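Local coordinates for kelch domain-containing protein (Colletotrichum graminicola M1.001, PDB 5C86) that probably oxidises alcohols at a copper site carried by a kelch beta-propeller, as a member of the AA5 galactose oxidase and glyoxal oxidase family, at residues V86-V97 against W108-G119; I131-S139 against F174-W182. All coordinates share one frame; numbering follows the deposited sequence.

Contact 1 (V86-V97 against W108-G119)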
ATOM      1  N   VAL A  86      -2.336  -4.557 -12.716  1.00 14.70           N
ATOM      2  CA  VAL A  86      -1.293  -5.425 -12.269  1.00 14.46           C
ATOM      3  C   VAL A  86      -0.333  -5.704 -13.429  1.00 15.26           C
ATOM      4  O   VAL A  86      -0.773  -6.110 -14.501  1.00 15.81           O
ATOM      5  CB  VAL A  86      -1.892  -6.687 -11.666  1.00 14.57           C
ATOM      6  CG1 VAL A  86      -0.867  -7.655 -11.207  1.00 14.30           C
ATOM      7  CG2 VAL A  86      -2.844  -6.395 -10.509  1.00 14.87           C
ATOM      8  N   THR A  87       0.946  -5.533 -13.199  1.00 13.17           N
ATOM      9  CA  THR A  87       1.969  -5.569 -14.244  1.00 14.48           C
ATOM     10  C   THR A  87       2.977  -6.639 -13.946  1.00 15.03           C
ATOM     11  O   THR A  87       3.546  -6.728 -12.863  1.00 13.79           O
ATOM     12  CB  THR A  87       2.687  -4.254 -14.389  1.00 14.59           C
ATOM     13  OG1 THR A  87       3.026  -3.651 -13.087  1.00 15.09           O
ATOM     14  CG2 THR A  87       1.855  -3.282 -15.119  1.00 15.72           C
ATOM     15  N   GLY A  88       3.320  -7.421 -14.982  1.00 14.51           N
ATOM     16  CA  GLY A  88       4.509  -8.314 -14.898  1.00 13.63           C
ATOM     17  C   GLY A  88       4.375  -9.391 -13.889  1.00 12.51           C
ATOM     18  O   GLY A  88       3.296  -9.897 -13.575  1.00 15.13           O
ATOM     19  N   GLY A  89       5.535  -9.749 -13.325  1.00 13.53           N
ATOM     20  CA  GLY A  89       5.617 -10.863 -12.448  1.00 13.74           C
ATOM     21  C   GLY A  89       5.951 -12.138 -13.237  1.00 14.29           C
ATOM     22  O   GLY A  89       6.781 -12.072 -14.126  1.00 16.66           O
ATOM     23  N   SER A  90       5.330 -13.228 -12.871  1.00 15.10           N
ATOM     24  CA  SER A  90       5.675 -14.490 -13.561  1.00 17.44           C
ATOM     25  C   SER A  90       5.390 -14.358 -15.060  1.00 19.95           C
ATOM     26  O   SER A  90       6.207 -14.820 -15.932  1.00 19.68           O
ATOM     27  CB  SER A  90       4.981 -15.645 -12.909  1.00 17.01           C
ATOM     28  OG  SER A  90       5.535 -15.997 -11.661  1.00 17.93           O
ATOM     29  N   SER A  91       4.259 -13.766 -15.425  1.00 18.17           N
ATOM     30  CA  SER A  91       4.057 -13.400 -16.828  1.00 18.97           C
ATOM     31  C   SER A  91       4.631 -12.012 -17.064  1.00 19.37           C
ATOM     32  O   SER A  91       3.957 -10.955 -16.990  1.00 18.44           O
ATOM     33  CB  SER A  91       2.596 -13.572 -17.311  1.00 17.71           C
ATOM     34  OG  SER A  91       1.989 -14.757 -16.867  1.00 19.16           O
ATOM     35  N   ALA A  92       5.915 -11.952 -17.328  1.00 18.20           N
ATOM     36  CA  ALA A  92       6.674 -10.771 -17.145  1.00 17.44           C
ATOM     37  C   ALA A  92       6.385  -9.550 -18.007  1.00 17.48           C
ATOM     38  O   ALA A  92       6.695  -8.427 -17.655  1.00 17.27           O
ATOM     39  CB  ALA A  92       8.172 -11.118 -17.172  1.00 19.63           C
ATOM     40  N   ALA A  93       5.783  -9.781 -19.178  1.00 16.71           N
ATOM     41  CA  ALA A  93       5.544  -8.653 -20.058  1.00 17.61           C
ATOM     42  C   ALA A  93       4.084  -8.111 -19.867  1.00 16.21           C
ATOM     43  O   ALA A  93       3.809  -7.039 -20.404  1.00 21.18           O
ATOM     44  CB  ALA A  93       5.706  -9.098 -21.548  1.00 19.76           C
ATOM     45  N   LYS A  94       3.208  -8.860 -19.184  1.00 17.58           N
ATOM     46  CA  LYS A  94       1.728  -8.658 -19.240  1.00 17.19           C
ATOM     47  C   LYS A  94       1.241  -7.519 -18.333  1.00 18.24           C
ATOM     48  O   LYS A  94       1.832  -7.203 -17.278  1.00 17.81           O
ATOM     49  CB  LYS A  94       0.968  -9.922 -18.950  1.00 19.23           C
ATOM     50  CG  LYS A  94       1.358 -10.978 -20.043  1.00 22.83           C
ATOM     51  CD  LYS A  94       0.356 -12.018 -20.266  1.00 27.74           C
ATOM     52  CE  LYS A  94       0.542 -12.606 -21.675  1.00 30.59           C
ATOM     53  NZ  LYS A  94      -0.239 -13.834 -21.691  1.00 37.40           N
ATOM     54  N   THR A  95       0.223  -6.849 -18.796  1.00 17.98           N
ATOM     55  CA  THR A  95      -0.569  -5.858 -17.978  1.00 17.17           C
ATOM     56  C   THR A  95      -2.006  -6.387 -17.949  1.00 18.81           C
ATOM     57  O   THR A  95      -2.585  -6.696 -19.018  1.00 18.54           O
ATOM     58  CB  THR A  95      -0.516  -4.478 -18.567  1.00 16.98           C
ATOM     59  OG1 THR A  95       0.822  -4.013 -18.690  1.00 19.20           O
ATOM     60  CG2 THR A  95      -1.190  -3.482 -17.623  1.00 17.18           C
ATOM     61  N   SER A  96      -2.580  -6.606 -16.785  1.00 15.23           N
ATOM     62  CA  SER A  96      -3.936  -6.948 -16.613  1.00 15.84           C
ATOM     63  C   SER A  96      -4.722  -5.932 -15.769  1.00 16.64           C
ATOM     64  O   SER A  96      -4.095  -5.237 -14.949  1.00 16.54           O
ATOM     65  CB  SER A  96      -4.081  -8.203 -15.955  1.00 16.24           C
ATOM     66  OG  SER A  96      -3.437  -9.291 -16.647  1.00 18.76           O
ATOM     67  N   VAL A  97      -6.047  -5.924 -15.909  1.00 17.00           N
ATOM     68  CA  VAL A  97      -6.900  -4.955 -15.221  1.00 15.85           C
ATOM     69  C   VAL A  97      -8.111  -5.659 -14.663  1.00 17.96           C
ATOM     70  O   VAL A  97      -8.716  -6.525 -15.318  1.00 18.18           O
ATOM     71  CB  VAL A  97      -7.129  -3.686 -16.027  1.00 17.35           C
ATOM     72  CG1 VAL A  97      -7.958  -3.919 -17.289  1.00 18.13           C
ATOM     73  CG2 VAL A  97      -7.819  -2.633 -15.153  1.00 16.77           C
ATOM     74  N   TRP A 108     -10.203 -10.810 -15.099  1.00 18.86           N
ATOM     75  CA  TRP A 108      -9.187  -9.801 -15.351  1.00 19.63           C
ATOM     76  C   TRP A 108      -9.055  -9.708 -16.839  1.00 21.70           C
ATOM     77  O   TRP A 108      -9.073 -10.758 -17.548  1.00 26.13           O
ATOM     78  CB  TRP A 108      -7.852 -10.228 -14.750  1.00 19.41           C
ATOM     79  CG  TRP A 108      -7.846 -10.187 -13.217  1.00 17.19           C
ATOM     80  CD1 TRP A 108      -8.437 -11.000 -12.342  1.00 19.33           C
ATOM     81  CD2 TRP A 108      -7.173  -9.159 -12.428  1.00 16.37           C
ATOM     82  NE1 TRP A 108      -8.187 -10.572 -11.026  1.00 18.71           N
ATOM     83  CE2 TRP A 108      -7.407  -9.454 -11.101  1.00 16.84           C
ATOM     84  CE3 TRP A 108      -6.414  -8.066 -12.764  1.00 16.49           C
ATOM     85  CZ2 TRP A 108      -6.908  -8.652 -10.057  1.00 15.82           C
ATOM     86  CZ3 TRP A 108      -5.910  -7.318 -11.782  1.00 17.65           C
ATOM     87  CH2 TRP A 108      -6.164  -7.604 -10.452  1.00 15.83           C
ATOM     88  N   THR A 109      -8.870  -8.555 -17.370  1.00 20.77           N
ATOM     89  CA  THR A 109      -8.686  -8.431 -18.823  1.00 21.25           C
ATOM     90  C   THR A 109      -7.343  -7.833 -19.204  1.00 24.05           C
ATOM     91  O   THR A 109      -6.705  -7.131 -18.425  1.00 21.00           O
ATOM     92  CB  THR A 109      -9.858  -7.613 -19.374  1.00 23.28           C
ATOM     93  OG1 THR A 109      -9.780  -6.239 -18.915  1.00 22.76           O
ATOM     94  CG2 THR A 109     -11.179  -8.268 -19.008  1.00 26.90           C
ATOM     95  N   PRO A 110      -6.875  -7.999 -20.450  1.00 20.57           N
ATOM     96  CA  PRO A 110      -5.590  -7.520 -20.802  1.00 18.93           C
ATOM     97  C   PRO A 110      -5.539  -6.102 -21.184  1.00 20.06           C
ATOM     98  O   PRO A 110      -6.459  -5.549 -21.767  1.00 22.11           O
ATOM     99  CB  PRO A 110      -5.206  -8.397 -22.057  1.00 22.87           C
ATOM    100  CG  PRO A 110      -6.519  -8.706 -22.618  1.00 25.23           C
ATOM    101  CD  PRO A 110      -7.405  -8.956 -21.447  1.00 24.95           C
ATOM    102  N   LEU A 111      -4.449  -5.477 -20.839  1.00 19.48           N
ATOM    103  CA  LEU A 111      -4.005  -4.229 -21.347  1.00 18.12           C
ATOM    104  C   LEU A 111      -2.755  -4.421 -22.146  1.00 18.07           C
ATOM    105  O   LEU A 111      -2.294  -5.548 -22.265  1.00 19.90           O
ATOM    106  CB  LEU A 111      -3.853  -3.190 -20.207  1.00 20.80           C
ATOM    107  CG  LEU A 111      -5.136  -2.813 -19.425  1.00 20.82           C
ATOM    108  CD1 LEU A 111      -4.819  -1.792 -18.324  1.00 19.00           C
ATOM    109  CD2 LEU A 111      -6.176  -2.189 -20.324  1.00 21.02           C
ATOM    110  N   SER A 112      -2.187  -3.333 -22.658  1.00 18.24           N
ATOM    111  CA  SER A 112      -0.993  -3.395 -23.496  1.00 20.68           C
ATOM    112  C   SER A 112       0.148  -3.995 -22.690  1.00 24.34           C
ATOM    113  O   SER A 112       0.328  -3.625 -21.513  1.00 19.51           O
ATOM    114  CB  SER A 112      -0.660  -2.020 -23.977  1.00 24.37           C
ATOM    115  OG  SER A 112       0.537  -1.929 -24.777  1.00 29.27           O
ATOM    116  N   ASN A 113       0.986  -4.848 -23.319  1.00 19.23           N
ATOM    117  CA  ASN A 113       2.206  -5.290 -22.692  1.00 19.46           C
ATOM    118  C   ASN A 113       3.111  -4.113 -22.389  1.00 17.11           C
ATOM    119  O   ASN A 113       3.229  -3.160 -23.074  1.00 17.81           O
ATOM    120  CB  ASN A 113       2.983  -6.208 -23.705  1.00 19.45           C
ATOM    121  CG  ASN A 113       2.392  -7.520 -23.897  1.00 21.63           C
ATOM    122  OD1 ASN A 113       1.506  -8.017 -23.255  1.00 20.80           O
ATOM    123  ND2 ASN A 113       2.967  -8.191 -24.905  1.00 28.74           N
ATOM    124  N   MET A 114       3.874  -4.209 -21.288  1.00 17.96           N
ATOM    125  CA  MET A 114       4.955  -3.270 -21.008  1.00 17.64           C
ATOM    126  C   MET A 114       6.065  -3.280 -22.073  1.00 17.23           C
ATOM    127  O   MET A 114       6.184  -4.311 -22.777  1.00 19.10           O
ATOM    128  CB  MET A 114       5.573  -3.551 -19.618  1.00 18.56           C
ATOM    129  CG  MET A 114       4.675  -3.159 -18.430  1.00 17.79           C
ATOM    130  SD  MET A 114       5.453  -3.624 -16.859  1.00 17.34           S
ATOM    131  CE  MET A 114       5.448  -5.374 -16.842  1.00 17.66           C
ATOM    132  N   GLN A 115       6.743  -2.159 -22.180  1.00 18.77           N
ATOM    133  CA  GLN A 115       7.943  -2.027 -23.055  1.00 19.82           C
ATOM    134  C   GLN A 115       9.082  -2.898 -22.581  1.00 21.68           C
ATOM    135  O   GLN A 115       9.861  -3.371 -23.419  1.00 23.46           O
ATOM    136  CB  GLN A 115       8.408  -0.617 -23.180  1.00 23.97           C
ATOM    137  CG  GLN A 115       7.355   0.237 -23.891  1.00 28.27           C
ATOM    138  CD  GLN A 115       7.293  -0.132 -25.376  1.00 34.66           C
ATOM    139  OE1 GLN A 115       6.298  -0.666 -25.856  0.80 40.90           O
ATOM    140  NE2 GLN A 115       8.419   0.058 -26.050  0.90 37.95           N
ATOM    141  N   ILE A 116       9.235  -3.053 -21.253  1.00 20.40           N
ATOM    142  CA  ILE A 116      10.318  -3.862 -20.672  1.00 19.13           C
ATOM    143  C   ILE A 116       9.686  -4.828 -19.717  1.00 19.31           C
ATOM    144  O   ILE A 116       9.019  -4.353 -18.725  1.00 17.94           O
ATOM    145  CB  ILE A 116      11.338  -3.002 -19.948  1.00 19.45           C
ATOM    146  CG1 ILE A 116      11.847  -1.888 -20.864  1.00 19.87           C
ATOM    147  CG2 ILE A 116      12.467  -3.840 -19.353  1.00 19.68           C
ATOM    148  CD1 ILE A 116      12.560  -0.701 -20.269  1.00 22.50           C
ATOM    149  N   SER A 117       9.820  -6.123 -19.947  0.57 17.63           N
ATOM    150  CA  SER A 117       9.239  -7.127 -19.087  0.57 17.19           C
ATOM    151  C   SER A 117       9.986  -7.136 -17.736  0.57 17.33           C
ATOM    152  O   SER A 117      11.192  -6.855 -17.676  0.57 16.42           O
ATOM    153  CB  SER A 117       9.210  -8.520 -19.721  0.57 18.96           C
ATOM    154  OG  SER A 117      10.510  -8.951 -20.082  0.57 17.82           O
ATOM    155  N   ARG A 118       9.252  -7.463 -16.665  1.00 15.89           N
ATOM    156  CA  ARG A 118       9.801  -7.203 -15.316  1.00 15.18           C
ATOM    157  C   ARG A 118       8.981  -7.923 -14.281  1.00 14.18           C
ATOM    158  O   ARG A 118       7.864  -8.322 -14.533  1.00 14.23           O
ATOM    159  CB  ARG A 118       9.858  -5.747 -14.999  1.00 16.27           C
ATOM    160  CG  ARG A 118       8.504  -5.047 -15.113  1.00 14.90           C
ATOM    161  CD  ARG A 118       8.700  -3.599 -14.910  1.00 15.59           C
ATOM    162  NE  ARG A 118       9.067  -2.831 -16.124  1.00 15.32           N
ATOM    163  CZ  ARG A 118       9.940  -1.863 -16.214  1.00 14.78           C
ATOM    164  NH1 ARG A 118      10.757  -1.486 -15.207  1.00 14.91           N
ATOM    165  NH2 ARG A 118      10.054  -1.125 -17.316  1.00 18.04           N
ATOM    166  N   GLY A 119       9.562  -8.021 -13.105  1.00 13.45           N
ATOM    167  CA  GLY A 119       8.888  -8.560 -11.955  1.00 13.09           C
ATOM    168  C   GLY A 119       9.528  -8.074 -10.712  1.00 13.14           C
ATOM    169  O   GLY A 119      10.745  -7.835 -10.745  1.00 13.16           O
TER
HETATM  170  O   HOH W   1      -0.607  -7.572 -21.472  1.00 18.66           O
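Ala92 O accepts one hydrogen bond, from Arg118 N at 2.9 Å and 36° above the carbonyl plane, with a C-H...O contact from Ser117 CA and the Met114 methyl packed close by. Arg118 O answers by accepting from Gly89 N at 3.0 Å, on a lone pair, while the Arg118 guanidinium turns to a salt bridge with Glu147. One residue on, Met114 N bonds to Ala93 O. Met114 SD lies beside Thr87 CB, and a bend at chi3 (-68°) swings CE to 3.5 Å from Gly88 N.

With OG1 set beside its own backbone N (chi1 -58°), Thr95 donates to Ser112 O at 2.9 Å, a bond that helps hold the side chain's rotation, with CG2 packed on Leu111 CB. Farther along, Val97 and Thr109 form an antiparallel hydrogen-bonded pair, both donors lying in the carbonyl planes; Leu111 CG meets Val97 CG1 at 3.7 Å. Trp108 crosses Val86 at about a right angle, its CZ3 3.4 Å from Val86 CG2. The four-stranded antiparallel sheet, the Gly88-Gly89 pair after its second strand and Trp108 leading into one of its outer strands are the features expected of a kelch blade in a beta-propeller.

Contact 2 (I131-S139 against F174-W182)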
ATOM      1  N   ILE A 131       0.409   5.436 -14.957  1.00 14.78           N
ATOM      2  CA  ILE A 131       1.002   4.367 -14.106  1.00 15.56           C
ATOM      3  C   ILE A 131       2.481   4.270 -14.406  1.00 16.73           C
ATOM      4  O   ILE A 131       2.853   3.913 -15.571  1.00 17.77           O
ATOM      5  CB  ILE A 131       0.386   2.994 -14.263  1.00 15.64           C
ATOM      6  CG1 ILE A 131      -1.134   2.945 -14.244  1.00 18.02           C
ATOM      7  CG2 ILE A 131       1.055   2.040 -13.328  1.00 16.58           C
ATOM      8  CD1 ILE A 131      -1.824   3.514 -13.018  1.00 18.33           C
ATOM      9  N   PHE A 132       3.335   4.612 -13.470  1.00 15.32           N
ATOM     10  CA  PHE A 132       4.818   4.618 -13.645  1.00 14.67           C
ATOM     11  C   PHE A 132       5.352   3.350 -13.043  1.00 16.93           C
ATOM     12  O   PHE A 132       4.984   3.007 -11.877  1.00 14.91           O
ATOM     13  CB  PHE A 132       5.419   5.831 -12.968  1.00 15.84           C
ATOM     14  CG  PHE A 132       6.894   5.903 -12.939  1.00 15.60           C
ATOM     15  CD1 PHE A 132       7.637   6.051 -14.113  1.00 16.97           C
ATOM     16  CD2 PHE A 132       7.576   5.772 -11.728  1.00 17.10           C
ATOM     17  CE1 PHE A 132       9.017   6.247 -14.045  1.00 16.24           C
ATOM     18  CE2 PHE A 132       8.978   5.894 -11.682  1.00 18.21           C
ATOM     19  CZ  PHE A 132       9.703   6.131 -12.843  1.00 17.33           C
ATOM     20  N   VAL A 133       6.230   2.661 -13.782  1.00 14.51           N
ATOM     21  CA  VAL A 133       6.939   1.494 -13.183  1.00 14.14           C
ATOM     22  C   VAL A 133       8.425   1.652 -13.386  1.00 16.77           C
ATOM     23  O   VAL A 133       8.878   2.261 -14.396  1.00 16.34           O
ATOM     24  CB  VAL A 133       6.486   0.128 -13.741  1.00 14.48           C
ATOM     25  CG1 VAL A 133       4.990  -0.097 -13.646  1.00 15.35           C
ATOM     26  CG2 VAL A 133       6.832  -0.035 -15.216  1.00 15.57           C
ATOM     27  N   ILE A 134       9.192   1.090 -12.445  1.00 14.42           N
ATOM     28  CA  ILE A 134      10.613   1.081 -12.598  1.00 14.60           C
ATOM     29  C   ILE A 134      11.202  -0.085 -11.832  1.00 15.42           C
ATOM     30  O   ILE A 134      10.671  -0.527 -10.808  1.00 14.87           O
ATOM     31  CB  ILE A 134      11.246   2.438 -12.203  1.00 13.99           C
ATOM     32  CG1 ILE A 134      12.710   2.575 -12.734  1.00 16.56           C
ATOM     33  CG2 ILE A 134      11.184   2.673 -10.675  1.00 14.75           C
ATOM     34  CD1 ILE A 134      13.253   3.962 -12.656  1.00 17.68           C
ATOM     35  N   GLY A 135      12.340  -0.555 -12.340  1.00 14.14           N
ATOM     36  CA  GLY A 135      12.970  -1.750 -11.782  1.00 14.06           C
ATOM     37  C   GLY A 135      12.277  -3.058 -11.964  1.00 13.31           C
ATOM     38  O   GLY A 135      11.383  -3.240 -12.795  1.00 15.27           O
ATOM     39  N   GLY A 136      12.693  -4.028 -11.168  1.00 13.71           N
ATOM     40  CA  GLY A 136      12.012  -5.299 -11.070  1.00 16.65           C
ATOM     41  C   GLY A 136      12.805  -6.356 -11.863  1.00 16.50           C
ATOM     42  O   GLY A 136      12.488  -6.583 -13.040  1.00 17.20           O
ATOM     43  N   SER A 137      13.652  -7.106 -11.161  1.00 14.41           N
ATOM     44  CA  SER A 137      14.452  -8.159 -11.826  1.00 16.13           C
ATOM     45  C   SER A 137      14.202  -9.566 -11.382  1.00 15.17           C
ATOM     46  O   SER A 137      15.025 -10.500 -11.630  1.00 16.07           O
ATOM     47  CB  SER A 137      15.924  -7.721 -11.812  1.00 17.64           C
ATOM     48  OG  SER A 137      16.454  -7.568 -10.513  1.00 17.71           O
ATOM     49  N   PHE A 138      13.053  -9.815 -10.776  1.00 14.90           N
ATOM     50  CA  PHE A 138      12.614 -11.181 -10.501  1.00 15.43           C
ATOM     51  C   PHE A 138      12.444 -11.940 -11.803  1.00 17.37           C
ATOM     52  O   PHE A 138      12.744 -13.154 -11.851  1.00 17.89           O
ATOM     53  CB  PHE A 138      11.353 -11.189  -9.703  1.00 15.42           C
ATOM     54  CG  PHE A 138      10.656 -12.503  -9.636  1.00 15.35           C
ATOM     55  CD1 PHE A 138      11.078 -13.494  -8.776  1.00 16.29           C
ATOM     56  CD2 PHE A 138       9.583 -12.736 -10.434  1.00 15.77           C
ATOM     57  CE1 PHE A 138      10.378 -14.723  -8.723  1.00 16.15           C
ATOM     58  CE2 PHE A 138       8.939 -13.950 -10.432  1.00 16.70           C
ATOM     59  CZ  PHE A 138       9.355 -14.948  -9.580  1.00 15.38           C
ATOM     60  N   SER A 139      11.864 -11.280 -12.783  1.00 16.58           N
ATOM     61  CA  SER A 139      11.558 -11.883 -14.090  1.00 16.15           C
ATOM     62  C   SER A 139      11.802 -10.788 -15.089  1.00 16.19           C
ATOM     63  O   SER A 139      12.178  -9.660 -14.718  1.00 18.99           O
ATOM     64  CB  SER A 139      10.130 -12.367 -14.081  1.00 16.85           C
ATOM     65  OG  SER A 139       9.320 -11.203 -13.845  1.00 18.57           O
ATOM     66  N   PHE A 174      18.128  -8.750  -6.604  1.00 15.90           N
ATOM     67  CA  PHE A 174      17.082  -7.827  -7.075  1.00 15.75           C
ATOM     68  C   PHE A 174      17.332  -6.401  -6.574  1.00 17.21           C
ATOM     69  O   PHE A 174      16.412  -5.777  -6.000  1.00 14.83           O
ATOM     70  CB  PHE A 174      15.710  -8.328  -6.618  1.00 17.03           C
ATOM     71  CG  PHE A 174      15.475  -9.810  -6.919  1.00 15.85           C
ATOM     72  CD1 PHE A 174      15.742 -10.320  -8.164  1.00 17.13           C
ATOM     73  CD2 PHE A 174      15.031 -10.645  -5.931  1.00 18.48           C
ATOM     74  CE1 PHE A 174      15.541 -11.696  -8.410  1.00 18.40           C
ATOM     75  CE2 PHE A 174      14.770 -11.983  -6.180  1.00 19.84           C
ATOM     76  CZ  PHE A 174      15.032 -12.493  -7.415  1.00 17.96           C
ATOM     77  N   PRO A 175      18.556  -5.851  -6.719  1.00 15.13           N
ATOM     78  CA  PRO A 175      18.846  -4.584  -6.122  1.00 15.40           C
ATOM     79  C   PRO A 175      18.101  -3.344  -6.713  1.00 14.14           C
ATOM     80  O   PRO A 175      18.176  -2.231  -6.110  1.00 16.02           O
ATOM     81  CB  PRO A 175      20.394  -4.462  -6.262  1.00 15.69           C
ATOM     82  CG  PRO A 175      20.628  -5.145  -7.579  1.00 16.34           C
ATOM     83  CD  PRO A 175      19.733  -6.351  -7.507  1.00 15.14           C
ATOM     84  N   ASP A 176      17.457  -3.543  -7.849  1.00 14.38           N
ATOM     85  CA  ASP A 176      16.655  -2.548  -8.518  1.00 14.78           C
ATOM     86  C   ASP A 176      15.180  -2.692  -8.199  1.00 15.45           C
ATOM     87  O   ASP A 176      14.355  -2.049  -8.861  1.00 17.61           O
ATOM     88  CB  ASP A 176      16.852  -2.753 -10.013  1.00 16.16           C
ATOM     89  CG  ASP A 176      16.409  -4.149 -10.506  1.00 18.16           C
ATOM     90  OD1 ASP A 176      16.157  -5.152  -9.703  1.00 18.58           O
ATOM     91  OD2 ASP A 176      16.351  -4.293 -11.777  1.00 23.21           O
ATOM     92  N   SER A 177      14.805  -3.520  -7.238  1.00 13.76           N
ATOM     93  CA  SER A 177      13.393  -3.930  -7.103  1.00 13.47           C
ATOM     94  C   SER A 177      12.759  -3.313  -5.832  1.00 11.53           C
ATOM     95  O   SER A 177      13.491  -2.817  -4.918  1.00 12.51           O
ATOM     96  CB  SER A 177      13.339  -5.435  -7.061  1.00 16.19           C
ATOM     97  OG  SER A 177      13.832  -5.877  -8.353  1.00 15.99           O
ATOM     98  N   HIS A 178      11.436  -3.391  -5.749  1.00 11.06           N
ATOM     99  CA  HIS A 178      10.648  -2.901  -4.618  1.00 10.77           C
ATOM    100  C   HIS A 178      11.007  -1.454  -4.257  1.00 10.58           C
ATOM    101  O   HIS A 178      11.069  -1.111  -3.069  1.00 11.77           O
ATOM    102  CB  HIS A 178      10.767  -3.796  -3.392  1.00 10.86           C
ATOM    103  CG  HIS A 178      10.563  -5.243  -3.664  1.00 10.98           C
ATOM    104  ND1 HIS A 178       9.558  -5.761  -4.429  1.00 12.16           N
ATOM    105  CD2 HIS A 178      11.303  -6.281  -3.248  1.00 12.58           C
ATOM    106  CE1 HIS A 178       9.626  -7.074  -4.395  1.00 13.27           C
ATOM    107  NE2 HIS A 178      10.714  -7.421  -3.741  1.00 12.66           N
ATOM    108  N   ALA A 179      11.206  -0.607  -5.243  1.00 11.54           N
ATOM    109  CA  ALA A 179      11.445   0.802  -4.940  1.00 10.55           C
ATOM    110  C   ALA A 179      10.307   1.429  -4.111  1.00 11.05           C
ATOM    111  O   ALA A 179       9.094   1.075  -4.290  1.00 12.04           O
ATOM    112  CB  ALA A 179      11.636   1.593  -6.207  1.00 13.76           C
ATOM    113  N   TRP A 180      10.689   2.333  -3.212  1.00 10.72           N
ATOM    114  CA  TRP A 180       9.727   3.046  -2.354  1.00 10.87           C
ATOM    115  C   TRP A 180       9.210   4.277  -3.171  1.00 12.17           C
ATOM    116  O   TRP A 180       9.622   5.377  -2.932  1.00 13.00           O
ATOM    117  CB  TRP A 180      10.372   3.469  -1.068  1.00 11.28           C
ATOM    118  CG  TRP A 180      10.995   2.437  -0.225  1.00 10.91           C
ATOM    119  CD1 TRP A 180      11.084   1.093  -0.449  1.00 11.20           C
ATOM    120  CD2 TRP A 180      11.743   2.685   0.934  1.00 10.99           C
ATOM    121  NE1 TRP A 180      11.762   0.470   0.555  1.00 11.03           N
ATOM    122  CE2 TRP A 180      12.222   1.439   1.428  1.00 11.59           C
ATOM    123  CE3 TRP A 180      12.039   3.842   1.661  1.00 11.33           C
ATOM    124  CZ2 TRP A 180      12.954   1.343   2.626  1.00 11.30           C
ATOM    125  CZ3 TRP A 180      12.759   3.733   2.827  1.00 11.48           C
ATOM    126  CH2 TRP A 180      13.229   2.531   3.298  1.00 11.82           C
ATOM    127  N   LEU A 181       8.324   4.058  -4.099  1.00 11.69           N
ATOM    128  CA  LEU A 181       7.833   5.117  -4.997  1.00 12.09           C
ATOM    129  C   LEU A 181       6.654   5.892  -4.396  1.00 12.41           C
ATOM    130  O   LEU A 181       5.668   5.312  -3.877  1.00 12.75           O
ATOM    131  CB  LEU A 181       7.374   4.541  -6.268  1.00 12.54           C
ATOM    132  CG  LEU A 181       8.363   3.702  -7.114  1.00 13.21           C
ATOM    133  CD1 LEU A 181       7.734   3.275  -8.416  1.00 14.09           C
ATOM    134  CD2 LEU A 181       9.631   4.488  -7.354  1.00 13.97           C
ATOM    135  N   TRP A 182       6.814   7.206  -4.388  1.00 10.14           N
ATOM    136  CA  TRP A 182       5.766   8.115  -3.896  1.00 10.45           C
ATOM    137  C   TRP A 182       5.476   9.169  -4.949  1.00 11.95           C
ATOM    138  O   TRP A 182       6.321  10.034  -5.129  1.00 12.66           O
ATOM    139  CB  TRP A 182       6.148   8.711  -2.528  1.00 11.62           C
ATOM    140  CG  TRP A 182       6.120   7.678  -1.501  1.00 11.47           C
ATOM    141  CD1 TRP A 182       7.165   7.010  -0.949  1.00 13.04           C
ATOM    142  CD2 TRP A 182       4.935   7.043  -1.017  1.00 10.75           C
ATOM    143  NE1 TRP A 182       6.705   6.009  -0.123  1.00 12.84           N
ATOM    144  CE2 TRP A 182       5.343   6.009  -0.132  1.00 12.40           C
ATOM    145  CE3 TRP A 182       3.597   7.224  -1.275  1.00 11.24           C
ATOM    146  CZ2 TRP A 182       4.436   5.153   0.446  1.00 12.41           C
ATOM    147  CZ3 TRP A 182       2.697   6.408  -0.701  1.00 12.57           C
ATOM    148  CH2 TRP A 182       3.125   5.356   0.151  1.00 11.46           C
TER
HETATM  149  O   HOH W   2      11.679  -1.136  -8.119  1.00 15.60           O
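Ser137 and Asp176 both hold their side chains between backbone N and carbonyl carbon (chi1 62° and 61°), whereas Ser177 sets OG beside its own N; these choices bring three polar groups together where the kelch blade of strand 131-134 meets the next blade of the propeller. Asp176 OD1 takes two hydroxyl bonds, from Ser137 OG at 2.6 Å on its syn side and from Ser177 OG at 2.8 Å. The second arrives 48° above the carboxylate plane, and the two donors lie on opposite faces of that plane, a double grip on one oxygen that should limit rotation of the carboxylate. Ser177 OG also accepts from Ser137 N at 3.1 Å, which closes a small network between the segments.

The diglycine Gly135-Gly136 follows strand 131-134 and lies against the backbone of Asp176. Its Gly135 CA makes a C-H...O contact with Asp176 O at 3.2 Å, and Gly136 N adds only a weak hydrogen bond to the same oxygen. A water joins Asp176 O and Ile134 O, to which it donates, with Ala179 N, from which it accepts.

On the site side, Phe174 lays CE1 3.6 Å from Phe138 CA, and its CZ comes to the edge of the Phe138 ring, near that ring's plane. Phe138 stacks in turn on Tyr120, a copper ligand of this enzyme, which Phe174 meets edge-to-face. Beyond the water the two segments meet through apolar side chains: Leu181 crosses Phe132 and Ile134 at about right angles, with its CD1 4.2 Å from Phe132 CD2 and its CD2 4.1 Å from Ile134 CG2.

Overall arrangement
Contact 1 pairs strand 95-98 with strand 109-111 of one blade and packs the connection toward the next blade against its Gly88-Gly89 turn, whereas contact 2 joins that next blade, which holds strand 131-134, to the one after it, which holds strand 181-183. Their centres are about 14 Å apart, and they touch directly: Gly89 O lies 2.7 Å from Ser139 OG and Gly119 O 3.0 Å from Phe138 N, both probable hydrogen bonds. Three successive blades are thus connected beside the copper site, which is empty in this apo structure. Tyr120, one of its ligands, directly follows contact 1 in the chain, and its side chain comes within about 3 Å of that of Phe138 in contact 2.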